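Local coordinates for nucleoporin NUP159 (Saccharomyces cerevisiae, PDB 1XIP), which serves as a nuclear pore component whose N-terminal domain functions in mRNA export by tethering the helicase Dbp5 to the pore, at residues 127-139 / 142-154. Sequence-based numbering, arbitrary orientation.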
loop_
_atom_site.group_PDB
_atom_site.type_symbol
_atom_site.label_atom_id
_atom_site.label_comp_id
_atom_site.label_asym_id
_atom_site.label_seq_id
_atom_site.Cartn_x
_atom_site.Cartn_y
_atom_site.Cartn_z
ATOM N N LYS A 127 0.195 -6.909 21.293
ATOM C CA LYS A 127 -1.015 -6.171 20.915
ATOM C C LYS A 127 -1.263 -6.250 19.384
ATOM O O LYS A 127 -0.303 -6.316 18.610
ATOM C CB LYS A 127 -0.912 -4.704 21.367
ATOM C CG LYS A 127 -0.940 -4.490 22.891
ATOM C CD LYS A 127 -2.223 -3.800 23.372
ATOM C CE LYS A 127 -3.117 -4.758 24.156
ATOM N NZ LYS A 127 -2.701 -4.878 25.575
ATOM N N PRO A 128 -2.536 -6.242 18.955
ATOM C CA PRO A 128 -2.896 -6.238 17.519
ATOM C C PRO A 128 -2.120 -5.223 16.677
ATOM O O PRO A 128 -1.781 -4.129 17.127
ATOM C CB PRO A 128 -4.377 -5.854 17.534
ATOM C CG PRO A 128 -4.881 -6.361 18.843
ATOM C CD PRO A 128 -3.736 -6.251 19.815
ATOM N N VAL A 129 -1.859 -5.586 15.437
ATOM C CA VAL A 129 -1.005 -4.783 14.580
ATOM C C VAL A 129 -1.816 -4.151 13.453
ATOM O O VAL A 129 -2.763 -4.766 12.963
ATOM C CB VAL A 129 0.150 -5.651 14.054
ATOM C CG1 VAL A 129 0.821 -5.023 12.850
ATOM C CG2 VAL A 129 1.157 -5.897 15.170
ATOM N N PHE A 130 -1.462 -2.921 13.070
ATOM C CA PHE A 130 -2.155 -2.176 12.006
ATOM C C PHE A 130 -1.410 -2.246 10.658
ATOM O O PHE A 130 -2.030 -2.254 9.587
ATOM C CB PHE A 130 -2.277 -0.682 12.376
ATOM C CG PHE A 130 -3.287 -0.377 13.446
ATOM C CD1 PHE A 130 -4.414 -1.198 13.647
ATOM C CD2 PHE A 130 -3.124 0.761 14.254
ATOM C CE1 PHE A 130 -5.355 -0.905 14.653
ATOM C CE2 PHE A 130 -4.058 1.076 15.258
ATOM C CZ PHE A 130 -5.180 0.236 15.463
ATOM N N GLN A 131 -0.078 -2.232 10.727
ATOM C CA GLN A 131 0.752 -2.110 9.536
ATOM C C GLN A 131 2.105 -2.761 9.689
ATOM O O GLN A 131 2.732 -2.657 10.741
ATOM C CB GLN A 131 0.946 -0.643 9.149
ATOM C CG GLN A 131 1.297 -0.466 7.656
ATOM C CD GLN A 131 1.656 0.946 7.305
ATOM O OE1 GLN A 131 0.831 1.835 7.431
ATOM N NE2 GLN A 131 2.891 1.164 6.877
ATOM N N LEU A 132 2.546 -3.419 8.622
ATOM C CA LEU A 132 3.851 -4.045 8.566
ATOM C C LEU A 132 4.500 -3.652 7.278
ATOM O O LEU A 132 3.828 -3.576 6.238
ATOM C CB LEU A 132 3.713 -5.558 8.564
ATOM C CG LEU A 132 3.356 -6.257 9.857
ATOM C CD1 LEU A 132 2.011 -6.914 9.725
ATOM C CD2 LEU A 132 4.410 -7.282 10.141
ATOM N N LYS A 133 5.801 -3.401 7.335
ATOM C CA LYS A 133 6.608 -3.224 6.145
ATOM C C LYS A 133 7.893 -4.000 6.295
ATOM O O LYS A 133 8.560 -3.960 7.348
ATOM C CB LYS A 133 6.938 -1.757 5.918
ATOM C CG LYS A 133 6.262 -1.108 4.712
ATOM C CD LYS A 133 6.811 -1.593 3.346
ATOM C CE LYS A 133 5.734 -1.446 2.214
ATOM N NZ LYS A 133 5.826 -2.464 1.079
ATOM N N ASN A 134 8.246 -4.713 5.236
ATOM C CA ASN A 134 9.522 -5.380 5.185
ATOM C C ASN A 134 10.537 -4.535 4.431
ATOM O O ASN A 134 10.236 -4.027 3.351
ATOM C CB ASN A 134 9.372 -6.739 4.532
ATOM C CG ASN A 134 10.700 -7.377 4.238
ATOM O OD1 ASN A 134 10.943 -7.821 3.122
ATOM N ND2 ASN A 134 11.584 -7.414 5.241
ATOM N N VAL A 135 11.728 -4.354 4.994
ATOM C CA VAL A 135 12.729 -3.570 4.259
ATOM C C VAL A 135 13.918 -4.398 3.773
ATOM O O VAL A 135 14.075 -4.608 2.551
ATOM C CB VAL A 135 13.088 -2.196 4.912
ATOM C CG1 VAL A 135 13.237 -2.300 6.413
ATOM C CG2 VAL A 135 14.312 -1.600 4.253
ATOM N N ASN A 136 14.734 -4.919 4.678
ATOM C CA ASN A 136 15.698 -5.916 4.221
ATOM C C ASN A 136 15.479 -7.216 4.949
ATOM O O ASN A 136 14.696 -8.055 4.516
ATOM C CB ASN A 136 17.135 -5.417 4.384
ATOM C CG ASN A 136 17.476 -4.318 3.404
ATOM O OD1 ASN A 136 17.437 -4.516 2.186
ATOM N ND2 ASN A 136 17.793 -3.140 3.929
ATOM N N ASN A 137 16.175 -7.369 6.064
ATOM C CA ASN A 137 15.976 -8.488 6.962
ATOM C C ASN A 137 15.218 -8.038 8.185
ATOM O O ASN A 137 15.368 -8.608 9.270
ATOM C CB ASN A 137 17.325 -9.084 7.386
ATOM C CG ASN A 137 18.094 -9.635 6.225
ATOM O OD1 ASN A 137 17.590 -10.480 5.469
ATOM N ND2 ASN A 137 19.315 -9.143 6.044
ATOM N N THR A 138 14.416 -6.998 8.029
ATOM C CA THR A 138 13.700 -6.482 9.172
ATOM C C THR A 138 12.248 -6.156 8.828
ATOM O O THR A 138 11.933 -5.732 7.705
ATOM C CB THR A 138 14.440 -5.273 9.794
ATOM O OG1 THR A 138 14.350 -4.170 8.903
ATOM C CG2 THR A 138 15.956 -5.495 9.872
ATOM N N LEU A 139 11.375 -6.391 9.803
ATOM C CA LEU A 139 9.960 -6.092 9.691
ATOM C C LEU A 139 9.645 -4.935 10.558
ATOM O O LEU A 139 9.845 -5.010 11.759
ATOM C CB LEU A 139 9.135 -7.269 10.173
ATOM C CG LEU A 139 8.433 -8.075 9.089
ATOM C CD1 LEU A 139 7.567 -9.128 9.738
ATOM C CD2 LEU A 139 7.604 -7.167 8.230
ATOM N N LEU A 142 3.709 -1.425 13.028
ATOM C CA LEU A 142 2.931 -0.442 13.754
ATOM C C LEU A 142 1.779 -1.063 14.532
ATOM O O LEU A 142 0.888 -1.697 13.970
ATOM C CB LEU A 142 2.443 0.680 12.853
ATOM C CG LEU A 142 1.547 1.716 13.549
ATOM C CD1 LEU A 142 2.292 2.487 14.653
ATOM C CD2 LEU A 142 0.989 2.658 12.527
ATOM N N ASN A 143 1.826 -0.823 15.838
ATOM C CA ASN A 143 0.937 -1.366 16.846
ATOM C C ASN A 143 -0.448 -0.723 16.916
ATOM O O ASN A 143 -0.645 0.427 16.486
ATOM C CB ASN A 143 1.595 -1.082 18.184
ATOM C CG ASN A 143 1.500 -2.204 19.108
ATOM O OD1 ASN A 143 0.422 -2.721 19.345
ATOM N ND2 ASN A 143 2.631 -2.606 19.667
ATOM N N SER A 144 -1.391 -1.441 17.526
ATOM C CA SER A 144 -2.737 -0.920 17.790
ATOM C C SER A 144 -2.743 0.092 18.929
ATOM O O SER A 144 -3.764 0.732 19.205
ATOM C CB SER A 144 -3.703 -2.059 18.111
ATOM O OG SER A 144 -3.592 -2.445 19.470
ATOM N N VAL A 145 -1.595 0.229 19.581
ATOM C CA VAL A 145 -1.430 1.146 20.711
ATOM C C VAL A 145 -0.479 2.277 20.295
ATOM O O VAL A 145 0.016 3.048 21.130
ATOM C CB VAL A 145 -0.946 0.372 21.992
ATOM C CG1 VAL A 145 0.562 0.218 22.026
ATOM C CG2 VAL A 145 -1.480 1.019 23.269
ATOM N N ASN A 146 -0.245 2.351 18.981
ATOM C CA ASN A 146 0.601 3.368 18.348
ATOM C C ASN A 146 2.081 3.269 18.706
ATOM O O ASN A 146 2.735 4.291 18.977
ATOM C CB ASN A 146 0.057 4.781 18.613
ATOM C CG ASN A 146 -1.349 4.970 18.084
ATOM O OD1 ASN A 146 -2.273 5.251 18.846
ATOM N ND2 ASN A 146 -1.524 4.808 16.773
ATOM N N ASP A 147 2.601 2.037 18.712
ATOM C CA ASP A 147 4.011 1.767 19.011
ATOM C C ASP A 147 4.717 1.258 17.761
ATOM O O ASP A 147 4.396 0.175 17.263
ATOM C CB ASP A 147 4.125 0.692 20.102
ATOM C CG ASP A 147 4.007 1.250 21.523
ATOM O OD1 ASP A 147 4.008 2.489 21.706
ATOM O OD2 ASP A 147 3.913 0.500 22.530
ATOM N N LEU A 148 5.678 2.024 17.250
ATOM C CA LEU A 148 6.465 1.581 16.095
ATOM C C LEU A 148 7.660 0.748 16.534
ATOM O O LEU A 148 8.524 1.240 17.270
ATOM C CB LEU A 148 6.934 2.771 15.263
ATOM C CG LEU A 148 7.416 2.417 13.860
ATOM C CD1 LEU A 148 6.278 1.847 13.057
ATOM C CD2 LEU A 148 7.988 3.634 13.176
ATOM N N SER A 149 7.712 -0.507 16.077
ATOM C CA SER A 149 8.751 -1.455 16.504
ATOM C C SER A 149 9.447 -2.147 15.339
ATOM O O SER A 149 8.954 -2.133 14.213
ATOM C CB SER A 149 8.160 -2.501 17.432
ATOM O OG SER A 149 6.908 -2.918 16.941
ATOM N N ALA A 150 10.594 -2.752 15.626
ATOM C CA ALA A 150 11.410 -3.409 14.608
ATOM C C ALA A 150 11.719 -4.858 14.972
ATOM O O ALA A 150 12.213 -5.137 16.066
ATOM C CB ALA A 150 12.701 -2.640 14.381
ATOM N N LEU A 151 11.402 -5.769 14.050
ATOM C CA LEU A 151 11.693 -7.187 14.201
ATOM C C LEU A 151 12.829 -7.581 13.274
ATOM O O LEU A 151 12.704 -7.459 12.057
ATOM C CB LEU A 151 10.463 -8.015 13.858
ATOM C CG LEU A 151 10.107 -9.256 14.688
ATOM C CD1 LEU A 151 9.648 -10.389 13.786
ATOM C CD2 LEU A 151 11.229 -9.710 15.622
ATOM N N ASP A 152 13.944 -8.034 13.849
ATOM C CA ASP A 152 15.011 -8.621 13.046
ATOM C C ASP A 152 14.629 -10.045 12.667
ATOM O O ASP A 152 14.346 -10.871 13.527
ATOM C CB ASP A 152 16.360 -8.597 13.779
ATOM C CG ASP A 152 17.556 -8.743 12.818
ATOM O OD1 ASP A 152 17.735 -9.833 12.233
ATOM O OD2 ASP A 152 18.368 -7.824 12.581
ATOM N N LEU A 153 14.614 -10.325 11.373
ATOM C CA LEU A 153 14.187 -11.629 10.906
ATOM C C LEU A 153 15.249 -12.724 11.087
ATOM O O LEU A 153 14.919 -13.903 11.209
ATOM C CB LEU A 153 13.677 -11.538 9.471
ATOM C CG LEU A 153 12.325 -10.800 9.361
ATOM C CD1 LEU A 153 12.006 -10.455 7.908
ATOM C CD2 LEU A 153 11.171 -11.583 10.018
ATOM N N ARG A 154 16.515 -12.318 11.149
ATOM C CA ARG A 154 17.623 -13.245 11.385
ATOM C C ARG A 154 17.709 -13.745 12.843
ATOM O O ARG A 154 17.982 -14.921 13.072
ATOM C CB ARG A 154 18.959 -12.612 10.948
ATOM C CG ARG A 154 19.726 -13.399 9.858
ATOM C CD ARG A 154 20.820 -12.582 9.119
ATOM N NE ARG A 154 22.181 -13.070 9.393
ATOM C CZ ARG A 154 23.171 -12.330 9.929
ATOM N NH1 ARG A 154 22.965 -11.053 10.256
ATOM N NH2 ARG A 154 24.377 -12.867 10.141
#
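F130 and Q131 pair backbone to backbone with L142, and L139 with L151, in two successive antiparallel hairpins of one propeller blade, strands 129-134, 138-143 and 147-152. The carbonyl of L142 draws a nearly straight bond from F130 N (2.8 Å to L142 O, 166° at the hydrogen) and a weak one from Q131 N, while L142 N returns a bond to Q131 O. Two residues facing one make a classic beta bulge, just before which V129 and N143 form a non-hydrogen-bonded pair. These are the first three strands of a four-stranded antiparallel blade of the Nup159 beta-propeller. With CG beside its backbone N (chi1 -73°), the F130 ring receives S144 CA over one face, a CH-pi contact 3.8 Å from CA to the ring centroid; F276 stacks on the same ring. S144 N bonds P128 O at 2.7 Å. An alanine here in place of F130 would probably leave S144 and F276 without the ring and the 143-146 type I turn freer to shift. Toward the other end, L153 N bonds N137 O and L139 and L151 exchange both backbone bonds, their CB atoms 4.0 Å apart. N134, its CG anti to the backbone N (chi1 170°), holds the 135-137 loop by giving ND2 to N136 O and T138 O, both approached from above the carbonyl plane.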